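Local coordinates for putative carboxynorspermidine decarboxylase protein (Sinorhizobium meliloti, PDB 3MT1), which probably catalyses the pyridoxal 5'-phosphate-dependent decarboxylation of carboxynorspermidine and carboxyspermidine to norspermidine and spermidine, a step of polyamine biosynthesis, at residues B[17-22]-B[49-54]; B[71-76]-B[92-97]; B[157-162]-B[186-191]. All blocks are in the same frame, centred on the assembly; numbering follows the deposited sequence.

Contact 1 (B[17-22]-B[49-54]); sequences NMERIA and RDYMDG
Met18 lays its CB over one face of the Tyr51 ring, a CH-pi contact in which this carbon stands 3.8 Å from the ring centroid and 22° off the ring normal. The pair joins helix 11-28 to the turn that leads into strand 54-57 of the eight-stranded parallel barrel, the barrel domain of the class-II decarboxylase fold. The carbon sits off-centre on the ring, closest to Tyr51 CG at 3.6 Å. Ala22, one helical turn further on, reaches the same ring from its edge, with CB 4.2 Å from Tyr51 CD1. Glu19 runs alongside the tyrosine in the same direction and brings only its CG close, at 4.0 Å from Tyr51 CE1, so the ring lies along one flank of the helix.

Next to the tyrosine the two selenomethionines cross at about a right angle. The Met18 chain, bent at chi2 (-63°) and again at chi3, turns its selenium toward that of Met52, and the two SE atoms lie 3.7 Å apart. Beside them Ile21 CD1 touches Met52 CE at 3.9 Å; these selenomethionine and isoleucine contacts are apolar. Ile21 CG2 rests 3.7 Å from Tyr51 O.

Further out, Ser235 of helix 233-236 packs on Met18, Ile21 and Met52. A type I turn from Arg49 to Met52 presents Tyr51 and Met52 in succession, held by the bond from Met52 N to Arg49 O. That turn is gripped in its own right by Lys72, whose NZ bonds the carbonyl O atoms of both Arg49 and Met52.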
ATOM      1  N   ASN B  17      17.419 -21.650  -1.311  1.00 43.45           N
ATOM      2  CA  ASN B  17      16.915 -21.322   0.028  1.00 41.48           C
ATOM      3  C   ASN B  17      16.201 -22.488   0.659  1.00 40.94           C
ATOM      4  O   ASN B  17      16.329 -22.747   1.856  1.00 40.62           O
ATOM      5  CB  ASN B  17      15.930 -20.150  -0.006  1.00 39.50           C
ATOM      6  CG  ASN B  17      16.582 -18.829  -0.321  1.00 39.73           C
ATOM      7  OD1 ASN B  17      17.811 -18.698  -0.326  1.00 43.52           O
ATOM      8  ND2 ASN B  17      15.755 -17.826  -0.596  1.00 38.63           N
HETATM    9  N   MSE B  18      15.425 -23.176  -0.155  1.00 40.45           N
HETATM   10  CA  MSE B  18      14.636 -24.251   0.334  1.00 40.36           C
HETATM   11  C   MSE B  18      15.538 -25.363   0.846  1.00 42.61           C
HETATM   12  O   MSE B  18      15.282 -25.927   1.889  1.00 43.39           O
HETATM   13  CB  MSE B  18      13.706 -24.709  -0.764  1.00 40.85           C
HETATM   14  CG  MSE B  18      12.563 -23.702  -1.000  1.00 38.50           C
HETATM   15 SE   MSE B  18      11.413 -23.506   0.586  0.75 35.49          SE
HETATM   16  CE  MSE B  18      11.914 -21.708   1.196  1.00 31.64           C
ATOM     17  N   GLU B  19      16.639 -25.630   0.159  1.00 44.96           N
ATOM     18  CA  GLU B  19      17.553 -26.685   0.574  1.00 46.63           C
ATOM     19  C   GLU B  19      18.261 -26.355   1.877  1.00 47.08           C
ATOM     20  O   GLU B  19      18.632 -27.262   2.636  1.00 48.49           O
ATOM     21  CB  GLU B  19      18.602 -26.943  -0.486  1.00 48.47           C
ATOM     22  CG  GLU B  19      18.054 -27.392  -1.804  1.00 48.93           C
ATOM     23  CD  GLU B  19      19.107 -27.364  -2.904  1.00 52.73           C
ATOM     24  OE1 GLU B  19      20.017 -26.491  -2.897  1.00 55.33           O
ATOM     25  OE2 GLU B  19      19.024 -28.225  -3.796  1.00 56.03           O
ATOM     26  N   ARG B  20      18.461 -25.074   2.147  1.00 46.08           N
ATOM     27  CA  ARG B  20      19.200 -24.707   3.356  1.00 46.38           C
ATOM     28  C   ARG B  20      18.273 -24.823   4.559  1.00 45.36           C
ATOM     29  O   ARG B  20      18.672 -25.275   5.630  1.00 46.22           O
ATOM     30  CB  ARG B  20      19.806 -23.319   3.220  1.00 46.10           C
ATOM     31  CG  ARG B  20      20.667 -23.191   1.983  1.00 46.74           C
ATOM     32  CD  ARG B  20      21.221 -21.795   1.832  1.00 47.79           C
ATOM     33  NE  ARG B  20      22.416 -21.817   1.010  1.00 52.46           N
ATOM     34  CZ  ARG B  20      23.229 -20.788   0.827  1.00 54.78           C
ATOM     35  NH1 ARG B  20      22.970 -19.615   1.391  1.00 56.68           N
ATOM     36  NH2 ARG B  20      24.291 -20.933   0.058  1.00 55.68           N
ATOM     37  N   ILE B  21      17.018 -24.444   4.346  1.00 43.79           N
ATOM     38  CA  ILE B  21      15.936 -24.729   5.284  1.00 43.11           C
ATOM     39  C   ILE B  21      15.820 -26.237   5.667  1.00 43.47           C
ATOM     40  O   ILE B  21      15.940 -26.589   6.841  1.00 43.95           O
ATOM     41  CB  ILE B  21      14.589 -24.133   4.759  1.00 41.83           C
ATOM     42  CG1 ILE B  21      14.671 -22.602   4.848  1.00 40.73           C
ATOM     43  CG2 ILE B  21      13.403 -24.688   5.545  1.00 41.87           C
ATOM     44  CD1 ILE B  21      13.425 -21.838   4.531  1.00 39.27           C
ATOM     45  N   ALA B  22      15.613 -27.104   4.684  1.00 43.32           N
ATOM     46  CA  ALA B  22      15.613 -28.557   4.894  1.00 44.23           C
ATOM     47  C   ALA B  22      16.836 -29.039   5.750  1.00 45.70           C
ATOM     48  O   ALA B  22      16.689 -29.761   6.757  1.00 45.52           O
ATOM     49  CB  ALA B  22      15.586 -29.250   3.556  1.00 44.46           C
ATOM     50  N   ARG B  49       6.721 -26.702  -0.678  1.00 41.47           N
ATOM     51  CA  ARG B  49       6.085 -27.707   0.172  1.00 42.24           C
ATOM     52  C   ARG B  49       7.045 -28.808   0.676  1.00 42.63           C
ATOM     53  O   ARG B  49       7.105 -29.097   1.874  1.00 41.05           O
ATOM     54  CB  ARG B  49       4.900 -28.354  -0.587  1.00 43.65           C
ATOM     55  CG  ARG B  49       3.718 -28.698   0.284  1.00 46.13           C
ATOM     56  CD  ARG B  49       2.581 -29.426  -0.424  1.00 51.49           C
ATOM     57  NE  ARG B  49       2.284 -30.683   0.289  1.00 59.82           N
ATOM     58  CZ  ARG B  49       1.066 -31.136   0.621  1.00 67.05           C
ATOM     59  NH1 ARG B  49      -0.037 -30.425   0.340  1.00 69.51           N
ATOM     60  NH2 ARG B  49       0.939 -32.312   1.262  1.00 70.10           N
ATOM     61  N   ASP B  50       7.788 -29.425  -0.240  1.00 43.81           N
ATOM     62  CA  ASP B  50       8.582 -30.586   0.140  1.00 45.06           C
ATOM     63  C   ASP B  50       9.794 -30.265   1.008  1.00 44.04           C
ATOM     64  O   ASP B  50      10.468 -31.179   1.471  1.00 44.64           O
ATOM     65  CB  ASP B  50       8.995 -31.392  -1.085  1.00 47.48           C
ATOM     66  CG  ASP B  50       7.799 -31.926  -1.860  1.00 50.02           C
ATOM     67  OD1 ASP B  50       6.825 -32.409  -1.223  1.00 51.80           O
ATOM     68  OD2 ASP B  50       7.836 -31.859  -3.106  1.00 50.96           O
ATOM     69  N   TYR B  51      10.052 -28.977   1.246  1.00 41.71           N
ATOM     70  CA  TYR B  51      11.208 -28.561   2.017  1.00 40.55           C
ATOM     71  C   TYR B  51      10.823 -27.934   3.331  1.00 38.91           C
ATOM     72  O   TYR B  51      11.689 -27.665   4.175  1.00 38.95           O
ATOM     73  CB  TYR B  51      12.093 -27.583   1.237  1.00 40.83           C
ATOM     74  CG  TYR B  51      12.649 -28.056  -0.110  1.00 42.37           C
ATOM     75  CD1 TYR B  51      13.927 -28.631  -0.203  1.00 41.73           C
ATOM     76  CD2 TYR B  51      11.908 -27.894  -1.296  1.00 41.78           C
ATOM     77  CE1 TYR B  51      14.459 -29.019  -1.446  1.00 43.14           C
ATOM     78  CE2 TYR B  51      12.414 -28.295  -2.535  1.00 42.68           C
ATOM     79  CZ  TYR B  51      13.702 -28.848  -2.610  1.00 45.10           C
ATOM     80  OH  TYR B  51      14.221 -29.251  -3.837  1.00 46.66           O
HETATM   81  N   MSE B  52       9.535 -27.690   3.505  1.00 37.58           N
HETATM   82  CA  MSE B  52       9.036 -27.040   4.703  1.00 36.76           C
HETATM   83  C   MSE B  52       7.922 -27.816   5.381  1.00 37.59           C
HETATM   84  O   MSE B  52       7.519 -28.884   4.907  1.00 39.60           O
HETATM   85  CB  MSE B  52       8.602 -25.620   4.392  1.00 35.40           C
HETATM   86  CG  MSE B  52       9.739 -24.794   3.797  1.00 34.58           C
HETATM   87 SE   MSE B  52       9.208 -22.934   3.523  0.75 32.87          SE
HETATM   88  CE  MSE B  52       9.626 -22.263   5.238  1.00 26.43           C
ATOM     89  N   ASP B  53       7.429 -27.300   6.502  1.00 37.41           N
ATOM     90  CA  ASP B  53       6.492 -28.065   7.345  1.00 38.12           C
ATOM     91  C   ASP B  53       5.087 -27.457   7.418  1.00 37.52           C
ATOM     92  O   ASP B  53       4.225 -28.019   8.101  1.00 39.37           O
ATOM     93  CB  ASP B  53       7.062 -28.250   8.763  1.00 37.80           C
ATOM     94  CG  ASP B  53       8.330 -29.092   8.775  1.00 41.16           C
ATOM     95  OD1 ASP B  53       8.209 -30.346   8.718  1.00 45.02           O
ATOM     96  OD2 ASP B  53       9.452 -28.511   8.843  1.00 43.60           O
ATOM     97  N   GLY B  54       4.862 -26.341   6.721  1.00 35.73           N
ATOM     98  CA  GLY B  54       3.625 -25.590   6.824  1.00 35.06           C
ATOM     99  C   GLY B  54       3.761 -24.067   6.731  1.00 34.40           C
ATOM    100  O   GLY B  54       4.767 -23.523   6.248  1.00 35.08           O
TER

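Contact 2 (B[71-76]-B[92-97]); sequences GKETHA and HADKII
Glu73 OE2 has two strong donors, Lys95 NZ across the contact and His75 NE2 on its own strand; Tyr228 OH reaches it weakly. The two come from opposite faces of the carboxylate: the lysine from above the plane, in a salt bridge with 2.5 Å between Lys95 NZ and Glu73 OE2, a shortness not to be read as unusual strength, and the histidine on the anti side but tilted 32° out of the plane, with 2.8 Å between His75 NE2 and Glu73 OE2. The cluster spans neighbouring parallel strands 73-77 and 95-98 of the barrel, joined through helix 83-92 as a beta-alpha-beta unit.

The lysine also packs on the histidine. Its chain runs beside the imidazole, CB over the ring centre, 3.8 Å from the centroid in a CH-pi contact, before a bend at chi4 (64°) swings NZ round to the carboxylate. Tyr228 extends the network: its hydroxyl bonds Lys95 NZ and its ring meets the imidazole. With one face under the lysine and NE2 bonded almost in the ring plane, the imidazole's rotation is probably well fixed.

Parallel pairing carries the backbone: Ala76 N donates to Lys95 O, and Ala76 O receives Ile97 N. At the start of the strands Asp94 N gives to Thr74 O at 2.8 Å, while Asp94 OD2, which also forms a salt bridge with Arg67, takes the N-H of Thr74. Ala76 CB meets Ala93 CB on the side where helix 83-92 packs. In the link before strand 95-98, Thr74 OG1 donates to His92 O at 2.8 Å, rising 40° out of the carbonyl plane.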
ATOM      1  N   GLY B  71      -1.006 -26.638   2.524  1.00 37.44           N
ATOM      2  CA  GLY B  71      -1.182 -27.922   3.193  1.00 38.26           C
ATOM      3  C   GLY B  71      -0.220 -28.100   4.346  1.00 38.14           C
ATOM      4  O   GLY B  71       0.409 -27.129   4.787  1.00 37.53           O
ATOM      5  N   LYS B  72      -0.098 -29.338   4.824  1.00 39.67           N
ATOM      6  CA  LYS B  72       0.787 -29.700   5.948  1.00 40.59           C
ATOM      7  C   LYS B  72       0.311 -28.985   7.236  1.00 40.06           C
ATOM      8  O   LYS B  72      -0.893 -28.863   7.436  1.00 40.66           O
ATOM      9  CB  LYS B  72       2.274 -29.434   5.627  1.00 40.79           C
ATOM     10  CG  LYS B  72       2.893 -30.314   4.486  1.00 43.20           C
ATOM     11  CD  LYS B  72       4.443 -30.295   4.580  1.00 43.87           C
ATOM     12  CE  LYS B  72       5.120 -31.337   3.689  1.00 45.05           C
ATOM     13  NZ  LYS B  72       6.623 -31.316   3.844  1.00 44.41           N
ATOM     14  N   GLU B  73       1.212 -28.533   8.095  1.00 39.17           N
ATOM     15  CA  GLU B  73       0.798 -27.880   9.332  1.00 39.99           C
ATOM     16  C   GLU B  73       0.455 -26.393   9.113  1.00 39.59           C
ATOM     17  O   GLU B  73       1.239 -25.639   8.497  1.00 39.88           O
ATOM     18  CB  GLU B  73       1.912 -27.992  10.390  1.00 39.92           C
ATOM     19  CG  GLU B  73       1.441 -28.680  11.678  1.00 42.02           C
ATOM     20  CD  GLU B  73       2.463 -28.672  12.799  1.00 40.16           C
ATOM     21  OE1 GLU B  73       3.376 -29.548  12.766  1.00 42.40           O
ATOM     22  OE2 GLU B  73       2.313 -27.816  13.707  1.00 34.76           O
ATOM     23  N   THR B  74      -0.700 -25.961   9.611  1.00 39.25           N
ATOM     24  CA  THR B  74      -1.059 -24.545   9.560  1.00 38.96           C
ATOM     25  C   THR B  74      -1.216 -23.962  10.956  1.00 37.64           C
ATOM     26  O   THR B  74      -1.928 -24.516  11.794  1.00 37.98           O
ATOM     27  CB  THR B  74      -2.357 -24.254   8.692  1.00 40.01           C
ATOM     28  OG1 THR B  74      -3.514 -24.310   9.523  1.00 43.38           O
ATOM     29  CG2 THR B  74      -2.505 -25.234   7.537  1.00 38.73           C
ATOM     30  N   HIS B  75      -0.538 -22.849  11.197  1.00 36.65           N
ATOM     31  CA  HIS B  75      -0.589 -22.141  12.493  1.00 36.01           C
ATOM     32  C   HIS B  75      -1.303 -20.836  12.297  1.00 35.49           C
ATOM     33  O   HIS B  75      -1.072 -20.136  11.307  1.00 35.17           O
ATOM     34  CB  HIS B  75       0.807 -21.856  13.048  1.00 34.97           C
ATOM     35  CG  HIS B  75       1.497 -23.062  13.600  1.00 36.43           C
ATOM     36  ND1 HIS B  75       2.478 -22.977  14.570  1.00 34.56           N
ATOM     37  CD2 HIS B  75       1.334 -24.386  13.336  1.00 35.11           C
ATOM     38  CE1 HIS B  75       2.913 -24.196  14.852  1.00 35.32           C
ATOM     39  NE2 HIS B  75       2.226 -25.068  14.125  1.00 36.29           N
ATOM     40  N   ALA B  76      -2.185 -20.524  13.230  1.00 35.69           N
ATOM     41  CA  ALA B  76      -2.899 -19.263  13.190  1.00 36.44           C
ATOM     42  C   ALA B  76      -2.465 -18.362  14.329  1.00 36.93           C
ATOM     43  O   ALA B  76      -2.324 -18.815  15.458  1.00 38.18           O
ATOM     44  CB  ALA B  76      -4.419 -19.505  13.222  1.00 36.26           C
ATOM     45  N   HIS B  92      -9.424 -24.357  10.105  1.00 40.11           N
ATOM     46  CA  HIS B  92      -8.301 -24.460   9.144  1.00 39.60           C
ATOM     47  C   HIS B  92      -6.992 -24.760   9.867  1.00 39.29           C
ATOM     48  O   HIS B  92      -6.101 -25.343   9.281  1.00 39.18           O
ATOM     49  CB  HIS B  92      -8.086 -23.177   8.298  1.00 38.16           C
ATOM     50  CG  HIS B  92      -9.189 -22.867   7.328  1.00 38.07           C
ATOM     51  ND1 HIS B  92      -9.492 -23.674   6.254  1.00 40.99           N
ATOM     52  CD2 HIS B  92     -10.032 -21.810   7.246  1.00 37.48           C
ATOM     53  CE1 HIS B  92     -10.498 -23.145   5.575  1.00 41.57           C
ATOM     54  NE2 HIS B  92     -10.844 -22.012   6.157  1.00 38.99           N
ATOM     55  N   ALA B  93      -6.887 -24.360  11.130  1.00 39.97           N
ATOM     56  CA  ALA B  93      -5.613 -24.382  11.841  1.00 40.56           C
ATOM     57  C   ALA B  93      -5.371 -25.686  12.598  1.00 42.16           C
ATOM     58  O   ALA B  93      -6.312 -26.301  13.084  1.00 43.98           O
ATOM     59  CB  ALA B  93      -5.531 -23.198  12.804  1.00 39.96           C
ATOM     60  N   ASP B  94      -4.109 -26.092  12.711  1.00 42.55           N
ATOM     61  CA  ASP B  94      -3.698 -27.173  13.615  1.00 43.58           C
ATOM     62  C   ASP B  94      -3.262 -26.642  14.963  1.00 43.65           C
ATOM     63  O   ASP B  94      -3.407 -27.290  15.985  1.00 44.98           O
ATOM     64  CB  ASP B  94      -2.548 -27.937  12.991  1.00 44.10           C
ATOM     65  CG  ASP B  94      -2.973 -28.670  11.750  1.00 45.92           C
ATOM     66  OD1 ASP B  94      -3.969 -29.418  11.838  1.00 50.07           O
ATOM     67  OD2 ASP B  94      -2.340 -28.489  10.689  1.00 46.12           O
ATOM     68  N   LYS B  95      -2.711 -25.447  14.953  1.00 43.04           N
ATOM     69  CA  LYS B  95      -2.365 -24.760  16.158  1.00 42.87           C
ATOM     70  C   LYS B  95      -2.931 -23.362  16.037  1.00 42.83           C
ATOM     71  O   LYS B  95      -3.065 -22.810  14.917  1.00 42.19           O
ATOM     72  CB  LYS B  95      -0.847 -24.779  16.357  1.00 42.54           C
ATOM     73  CG  LYS B  95      -0.362 -26.200  16.684  1.00 43.39           C
ATOM     74  CD  LYS B  95       1.090 -26.259  17.111  1.00 45.19           C
ATOM     75  CE  LYS B  95       1.615 -27.684  17.321  1.00 42.78           C
ATOM     76  NZ  LYS B  95       1.596 -28.445  16.026  1.00 42.91           N
ATOM     77  N   ILE B  96      -3.313 -22.808  17.186  1.00 42.83           N
ATOM     78  CA  ILE B  96      -3.826 -21.444  17.249  1.00 41.66           C
ATOM     79  C   ILE B  96      -3.094 -20.769  18.382  1.00 41.83           C
ATOM     80  O   ILE B  96      -2.818 -21.392  19.401  1.00 42.27           O
ATOM     81  CB  ILE B  96      -5.369 -21.397  17.440  1.00 42.45           C
ATOM     82  CG1 ILE B  96      -5.886 -19.963  17.217  1.00 42.90           C
ATOM     83  CG2 ILE B  96      -5.777 -21.925  18.787  1.00 41.09           C
ATOM     84  CD1 ILE B  96      -7.405 -19.857  17.158  1.00 42.16           C
ATOM     85  N   ILE B  97      -2.733 -19.513  18.175  1.00 41.14           N
ATOM     86  CA  ILE B  97      -1.989 -18.762  19.155  1.00 41.69           C
ATOM     87  C   ILE B  97      -2.701 -17.467  19.474  1.00 42.60           C
ATOM     88  O   ILE B  97      -3.254 -16.788  18.585  1.00 41.46           O
ATOM     89  CB  ILE B  97      -0.580 -18.497  18.668  1.00 41.55           C
ATOM     90  CG1 ILE B  97       0.138 -19.842  18.558  1.00 42.11           C
ATOM     91  CG2 ILE B  97       0.169 -17.526  19.602  1.00 40.62           C
ATOM     92  CD1 ILE B  97       0.829 -20.049  17.246  1.00 44.91           C
TER

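Contact 3 (B[157-162]-B[186-191]); sequences NGFMIH and ALIARV
A beta-alpha-beta unit of the barrel, strand 158-160, helix 170-190 and strand 193-195, joins its first strand to its helix here: Phe159 leaves the strand and pushes its ring against the last turn of the helix. One edge of the ring does most of the touching. Phe159 CE2 lies 3.7 Å from Leu187 O, with the backbone of Leu187 and Ile188 near the ring plane, so the aromatic edge abuts the helix backbone as well as its side chains. Leu187 adds its CB, 3.9 Å from Phe159 CE2, the two side chains crossing at about a right angle, and Ile188 CG1 comes to 4.0 Å from Phe159 CD2.

Val191, just past the helix, brings both of its methyls to the ring, CG1 obliquely at 3.9 Å from Phe159 CE2 and CG2 at the same distance from Phe159 CD2, while its CB rests on the carbonyl oxygen of Asn157. The first torsion of Val191 (chi1 -63°) places CG1 beside the backbone N and CG2 between N and the carbonyl carbon, which turns the pair of methyls toward the phenyl group.

The helix end keeps its shape through the bonds from Arg190 N to Leu187 O and from Val191 N to Ile188 O. Between the segments the contacts are van der Waals packing, part of it against backbone carbonyls; Asn157 OD1 accepts from Trp193 NE1. Phe159 is backbone-bonded to Trp193 and Ser195 of strand 193-195, while Leu187 packs on helix 146-150 and Ile188 on Phe219 and Tyr223 of helix 209-223.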
ATOM      1  N   ASN B 157      -0.497 -25.342  25.776  1.00 55.40           N
ATOM      2  CA  ASN B 157       0.246 -26.494  25.324  1.00 55.60           C
ATOM      3  C   ASN B 157       1.572 -26.015  24.674  1.00 54.22           C
ATOM      4  O   ASN B 157       2.490 -26.804  24.425  1.00 53.41           O
ATOM      5  CB  ASN B 157      -0.669 -27.187  24.317  1.00 55.28           C
ATOM      6  CG  ASN B 157      -0.000 -28.250  23.532  1.00 56.93           C
ATOM      7  OD1 ASN B 157       0.036 -28.172  22.318  1.00 60.79           O
ATOM      8  ND2 ASN B 157       0.468 -29.294  24.192  1.00 61.15           N
ATOM      9  N   GLY B 158       1.648 -24.704  24.425  1.00 52.93           N
ATOM     10  CA  GLY B 158       2.714 -24.130  23.636  1.00 52.22           C
ATOM     11  C   GLY B 158       2.878 -22.638  23.813  1.00 52.37           C
ATOM     12  O   GLY B 158       1.966 -21.942  24.261  1.00 52.49           O
ATOM     13  N   PHE B 159       4.063 -22.150  23.471  1.00 52.49           N
ATOM     14  CA  PHE B 159       4.312 -20.719  23.488  1.00 53.20           C
ATOM     15  C   PHE B 159       4.824 -20.261  22.149  1.00 52.87           C
ATOM     16  O   PHE B 159       5.473 -21.016  21.415  1.00 51.68           O
ATOM     17  CB  PHE B 159       5.347 -20.343  24.539  1.00 54.57           C
ATOM     18  CG  PHE B 159       4.930 -20.632  25.945  1.00 55.23           C
ATOM     19  CD1 PHE B 159       3.726 -20.154  26.442  1.00 55.67           C
ATOM     20  CD2 PHE B 159       5.757 -21.351  26.778  1.00 55.46           C
ATOM     21  CE1 PHE B 159       3.346 -20.411  27.742  1.00 57.37           C
ATOM     22  CE2 PHE B 159       5.388 -21.609  28.095  1.00 58.59           C
ATOM     23  CZ  PHE B 159       4.184 -21.145  28.579  1.00 58.39           C
HETATM   24  N   MSE B 160       4.513 -19.009  21.840  1.00 54.24           N
HETATM   25  CA  MSE B 160       5.108 -18.328  20.713  1.00 54.84           C
HETATM   26  C   MSE B 160       5.962 -17.192  21.262  1.00 56.42           C
HETATM   27  O   MSE B 160       5.546 -16.517  22.196  1.00 57.24           O
HETATM   28  CB  MSE B 160       4.038 -17.798  19.773  1.00 53.50           C
HETATM   29  CG  MSE B 160       4.632 -17.181  18.534  1.00 55.76           C
HETATM   30 SE   MSE B 160       3.694 -15.575  17.974  0.75 60.71          SE
HETATM   31  CE  MSE B 160       2.506 -16.417  16.712  1.00 57.34           C
ATOM     32  N   ILE B 161       7.155 -17.020  20.692  1.00 57.70           N
ATOM     33  CA  ILE B 161       8.066 -15.923  21.036  1.00 60.81           C
ATOM     34  C   ILE B 161       8.714 -15.440  19.758  1.00 61.06           C
ATOM     35  O   ILE B 161       9.359 -16.211  19.066  1.00 61.55           O
ATOM     36  CB  ILE B 161       9.199 -16.375  22.009  1.00 62.48           C
ATOM     37  CG1 ILE B 161       8.689 -16.508  23.440  1.00 63.96           C
ATOM     38  CG2 ILE B 161      10.355 -15.399  22.002  1.00 63.75           C
ATOM     39  CD1 ILE B 161       8.211 -17.913  23.764  1.00 66.38           C
ATOM     40  N   HIS B 162       8.535 -14.177  19.423  1.00 62.23           N
ATOM     41  CA  HIS B 162       9.083 -13.652  18.189  1.00 62.64           C
ATOM     42  C   HIS B 162       9.703 -12.293  18.512  1.00 64.94           C
ATOM     43  O   HIS B 162       9.031 -11.248  18.524  1.00 64.63           O
ATOM     44  CB  HIS B 162       7.997 -13.592  17.103  1.00 61.60           C
ATOM     45  CG  HIS B 162       8.435 -12.938  15.825  1.00 62.60           C
ATOM     46  ND1 HIS B 162       8.981 -13.639  14.773  1.00 62.53           N
ATOM     47  CD2 HIS B 162       8.381 -11.644  15.421  1.00 64.84           C
ATOM     48  CE1 HIS B 162       9.256 -12.808  13.783  1.00 63.45           C
ATOM     49  NE2 HIS B 162       8.903 -11.591  14.151  1.00 64.65           N
ATOM     50  N   ALA B 186      11.423 -21.980  33.087  1.00 68.76           N
ATOM     51  CA  ALA B 186      10.664 -22.836  33.989  1.00 69.94           C
ATOM     52  C   ALA B 186       9.346 -23.231  33.315  1.00 67.64           C
ATOM     53  O   ALA B 186       8.977 -24.398  33.327  1.00 67.89           O
ATOM     54  CB  ALA B 186      10.440 -22.155  35.339  1.00 72.40           C
ATOM     55  N   LEU B 187       8.677 -22.270  32.682  1.00 65.76           N
ATOM     56  CA  LEU B 187       7.409 -22.525  31.987  1.00 63.82           C
ATOM     57  C   LEU B 187       7.522 -23.334  30.685  1.00 61.40           C
ATOM     58  O   LEU B 187       6.682 -24.189  30.399  1.00 60.27           O
ATOM     59  CB  LEU B 187       6.696 -21.201  31.712  1.00 63.39           C
ATOM     60  CG  LEU B 187       6.172 -20.467  32.958  1.00 65.51           C
ATOM     61  CD1 LEU B 187       5.570 -19.137  32.575  1.00 64.33           C
ATOM     62  CD2 LEU B 187       5.144 -21.308  33.728  1.00 66.94           C
ATOM     63  N   ILE B 188       8.558 -23.050  29.900  1.00 60.45           N
ATOM     64  CA  ILE B 188       8.789 -23.742  28.628  1.00 58.65           C
ATOM     65  C   ILE B 188       8.897 -25.265  28.820  1.00 59.51           C
ATOM     66  O   ILE B 188       8.242 -26.029  28.110  1.00 58.94           O
ATOM     67  CB  ILE B 188      10.016 -23.139  27.879  1.00 58.24           C
ATOM     68  CG1 ILE B 188       9.705 -21.685  27.439  1.00 56.71           C
ATOM     69  CG2 ILE B 188      10.409 -23.997  26.688  1.00 54.99           C
ATOM     70  CD1 ILE B 188      10.927 -20.842  27.021  1.00 53.15           C
ATOM     71  N   ALA B 189       9.685 -25.697  29.798  1.00 61.22           N
ATOM     72  CA  ALA B 189       9.807 -27.129  30.148  1.00 62.30           C
ATOM     73  C   ALA B 189       8.453 -27.836  30.266  1.00 61.79           C
ATOM     74  O   ALA B 189       8.346 -29.018  29.927  1.00 61.68           O
ATOM     75  CB  ALA B 189      10.624 -27.320  31.455  1.00 64.20           C
ATOM     76  N   ARG B 190       7.432 -27.102  30.719  1.00 61.56           N
ATOM     77  CA  ARG B 190       6.121 -27.680  31.068  1.00 61.45           C
ATOM     78  C   ARG B 190       5.170 -27.834  29.877  1.00 58.61           C
ATOM     79  O   ARG B 190       4.160 -28.534  29.973  1.00 59.12           O
ATOM     80  CB  ARG B 190       5.439 -26.864  32.179  1.00 63.10           C
ATOM     81  CG  ARG B 190       6.145 -26.873  33.532  1.00 67.67           C
ATOM     82  CD  ARG B 190       5.541 -25.843  34.515  1.00 72.89           C
ATOM     83  NE  ARG B 190       4.079 -25.946  34.602  1.00 75.18           N
ATOM     84  CZ  ARG B 190       3.285 -25.151  35.324  1.00 76.36           C
ATOM     85  NH1 ARG B 190       3.794 -24.165  36.064  1.00 77.40           N
ATOM     86  NH2 ARG B 190       1.968 -25.348  35.299  1.00 74.59           N
ATOM     87  N   VAL B 191       5.477 -27.186  28.761  1.00 55.87           N
ATOM     88  CA  VAL B 191       4.629 -27.295  27.577  1.00 53.28           C
ATOM     89  C   VAL B 191       5.302 -28.209  26.589  1.00 52.47           C
ATOM     90  O   VAL B 191       6.405 -28.681  26.841  1.00 53.12           O
ATOM     91  CB  VAL B 191       4.334 -25.934  26.914  1.00 51.57           C
ATOM     92  CG1 VAL B 191       3.572 -25.044  27.859  1.00 52.72           C
ATOM     93  CG2 VAL B 191       5.601 -25.257  26.467  1.00 51.33           C
TER

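All three contacts belong to the parallel barrel, but at different levels of it. Contact 2 lies within the sheet, strand beside strand, where backbone pairing is joined by a cluster of charged and imidazole groups. Contact 3 sets a strand of the same sheet against its covering helix, and contact 1 a helix against the turn before strand 54-57; both rely on apolar and aromatic packing. Contact 3 is buried, whereas contacts 1 and 2 are partly buried, contact 1 with one exposed residue. Lys72 of contact 2 reaches into contact 1, and contacts 2 and 3 touch where Ile97 CG2 meets Met160 CE. Contacts 1 and 3 do not meet, their nearest atoms being about 13 Å apart.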